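Local coordinates for PatF (Prochloron didemni, PDB 4BG2), which is probably a prenyltransferase-like protein of the patellamide (cyanobactin) pathway, with a closed antiparallel barrel like that of aromatic prenyltransferases, at residues Gly73-Trp76 and Pro77-Leu80. Numbering follows the deposited sequence.
Sequences GTTW and PESL
Pro77 and Leu80 both pack against one face of the Trp76 indole, at a cis-proline turn that carries the chain from strand 60-70 of the closed antiparallel barrel into helix 79-91. The evidence for the cis Trp76-Pro77 peptide is the 3.0 Å separation of Trp76 CA and Pro77 CA, which folds the pyrrolidine back over the preceding ring. Pro77 CB stands 3.9 Å from the centroid of the five-membered ring of Trp76. It lies only 10° off the normal, a CH-pi contact over the face of that ring. Leu80, three residues on, whose N bonds Pro77 O, takes the six-membered half: its CD1 makes a more tilted CH-pi contact, 4.0 Å from that centroid. Leu80 CD2 approaches Trp76 CZ3 to 3.5 Å. The indole is in position for both because Trp76 CG is anti to the backbone N (chi1 -177°), beside the carbonyl carbon that leads into the proline. Its NE1 donates to His110 O, so the indole N-H of this buried residue is satisfied.

A backbone bond closes the turn, Ser79 N to Thr75 O at 2.8 Å. Its N-H...O angle is 148°, and the donor sits above the carbonyl plane. Buried Ser79 OG bonds to Asn119 on strand 116-124, and Thr75 and Trp76 pair with Ile117 through their backbones, which ties the turn to the barrel wall.

The side carrying Glu78 is the exposed one. The Glu78 chain bends at chi2 and brings its carboxylate back against Thr75 O, but two acceptors meet there and no bond results: Glu78 OE2 ends 3.2 Å from Thr75 O.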
ATOM      1  N   GLY A  73      -2.332  -7.269 -15.929  1.00 53.04           N
ATOM      2  CA  GLY A  73      -3.348  -8.285 -15.703  1.00 51.59           C
ATOM      3  C   GLY A  73      -3.180  -9.153 -14.463  1.00 47.16           C
ATOM      4  O   GLY A  73      -2.650  -8.725 -13.456  1.00 46.13           O
ATOM      5  N   THR A  74      -3.622 -10.397 -14.564  1.00 44.02           N
ATOM      6  CA  THR A  74      -3.755 -11.262 -13.418  1.00 41.95           C
ATOM      7  C   THR A  74      -2.554 -12.165 -13.230  1.00 40.64           C
ATOM      8  O   THR A  74      -2.267 -12.972 -14.094  1.00 43.46           O
ATOM      9  CB  THR A  74      -5.026 -12.116 -13.544  1.00 42.63           C
ATOM     10  OG1 THR A  74      -6.157 -11.256 -13.398  1.00 42.90           O
ATOM     11  CG2 THR A  74      -5.091 -13.206 -12.461  1.00 42.04           C
ATOM     12  N   THR A  75      -1.877 -12.052 -12.088  1.00 38.28           N
ATOM     13  CA  THR A  75      -0.792 -12.992 -11.742  1.00 37.79           C
ATOM     14  C   THR A  75      -1.077 -13.855 -10.506  1.00 36.40           C
ATOM     15  O   THR A  75      -0.232 -14.657 -10.107  1.00 36.11           O
ATOM     16  CB  THR A  75       0.573 -12.282 -11.591  1.00 37.05           C
ATOM     17  OG1 THR A  75       0.437 -11.139 -10.764  1.00 35.70           O
ATOM     18  CG2 THR A  75       1.101 -11.826 -12.938  1.00 39.04           C
ATOM     19  N   TRP A  76      -2.245 -13.694  -9.899  1.00 34.13           N
ATOM     20  CA  TRP A  76      -2.672 -14.595  -8.837  1.00 34.41           C
ATOM     21  C   TRP A  76      -3.006 -15.960  -9.420  1.00 35.34           C
ATOM     22  O   TRP A  76      -3.686 -16.025 -10.434  1.00 35.68           O
ATOM     23  CB  TRP A  76      -3.913 -14.047  -8.156  1.00 33.59           C
ATOM     24  CG  TRP A  76      -4.404 -14.857  -6.993  1.00 32.44           C
ATOM     25  CD1 TRP A  76      -5.344 -15.835  -7.026  1.00 34.60           C
ATOM     26  CD2 TRP A  76      -4.017 -14.716  -5.627  1.00 31.14           C
ATOM     27  NE1 TRP A  76      -5.573 -16.325  -5.769  1.00 34.26           N
ATOM     28  CE2 TRP A  76      -4.769 -15.657  -4.883  1.00 32.42           C
ATOM     29  CE3 TRP A  76      -3.103 -13.894  -4.954  1.00 29.17           C
ATOM     30  CZ2 TRP A  76      -4.640 -15.803  -3.505  1.00 30.51           C
ATOM     31  CZ3 TRP A  76      -2.972 -14.028  -3.581  1.00 29.29           C
ATOM     32  CH2 TRP A  76      -3.743 -14.975  -2.862  1.00 31.18           C
ATOM     33  N   PRO A  77      -2.573 -17.054  -8.770  1.00 34.97           N
ATOM     34  CA  PRO A  77      -1.901 -17.170  -7.500  1.00 34.17           C
ATOM     35  C   PRO A  77      -0.386 -17.268  -7.570  1.00 35.12           C
ATOM     36  O   PRO A  77       0.254 -17.362  -6.521  1.00 34.75           O
ATOM     37  CB  PRO A  77      -2.467 -18.486  -6.952  1.00 36.53           C
ATOM     38  CG  PRO A  77      -2.624 -19.350  -8.176  1.00 37.28           C
ATOM     39  CD  PRO A  77      -2.922 -18.394  -9.313  1.00 37.60           C
ATOM     40  N   GLU A  78       0.198 -17.255  -8.764  1.00 38.46           N
ATOM     41  CA  GLU A  78       1.660 -17.320  -8.866  1.00 40.17           C
ATOM     42  C   GLU A  78       2.367 -16.143  -8.196  1.00 37.09           C
ATOM     43  O   GLU A  78       3.513 -16.277  -7.754  1.00 36.30           O
ATOM     44  CB  GLU A  78       2.165 -17.530 -10.305  1.00 44.95           C
ATOM     45  CG  GLU A  78       1.784 -16.501 -11.364  1.00 48.54           C
ATOM     46  CD  GLU A  78       0.464 -16.770 -12.066  1.00 52.84           C
ATOM     47  OE1 GLU A  78      -0.270 -17.730 -11.689  1.00 53.92           O
ATOM     48  OE2 GLU A  78       0.185 -15.991 -13.005  1.00 51.33           O
ATOM     49  N   SER A  79       1.692 -15.004  -8.092  1.00 33.60           N
ATOM     50  CA  SER A  79       2.254 -13.874  -7.357  1.00 30.95           C
ATOM     51  C   SER A  79       2.597 -14.230  -5.897  1.00 30.06           C
ATOM     52  O   SER A  79       3.471 -13.602  -5.290  1.00 29.72           O
ATOM     53  CB  SER A  79       1.300 -12.670  -7.401  1.00 29.37           C
ATOM     54  OG  SER A  79       0.019 -13.002  -6.884  1.00 28.57           O
ATOM     55  N   LEU A  80       1.919 -15.220  -5.327  1.00 30.23           N
ATOM     56  CA  LEU A  80       2.229 -15.663  -3.973  1.00 29.90           C
ATOM     57  C   LEU A  80       3.666 -16.178  -3.804  1.00 29.75           C
ATOM     58  O   LEU A  80       4.268 -16.012  -2.756  1.00 30.60           O
ATOM     59  CB  LEU A  80       1.241 -16.741  -3.486  1.00 32.00           C
ATOM     60  CG  LEU A  80      -0.203 -16.283  -3.187  1.00 31.71           C
ATOM     61  CD1 LEU A  80      -1.122 -17.492  -3.069  1.00 32.57           C
ATOM     62  CD2 LEU A  80      -0.270 -15.428  -1.943  1.00 30.65           C
TER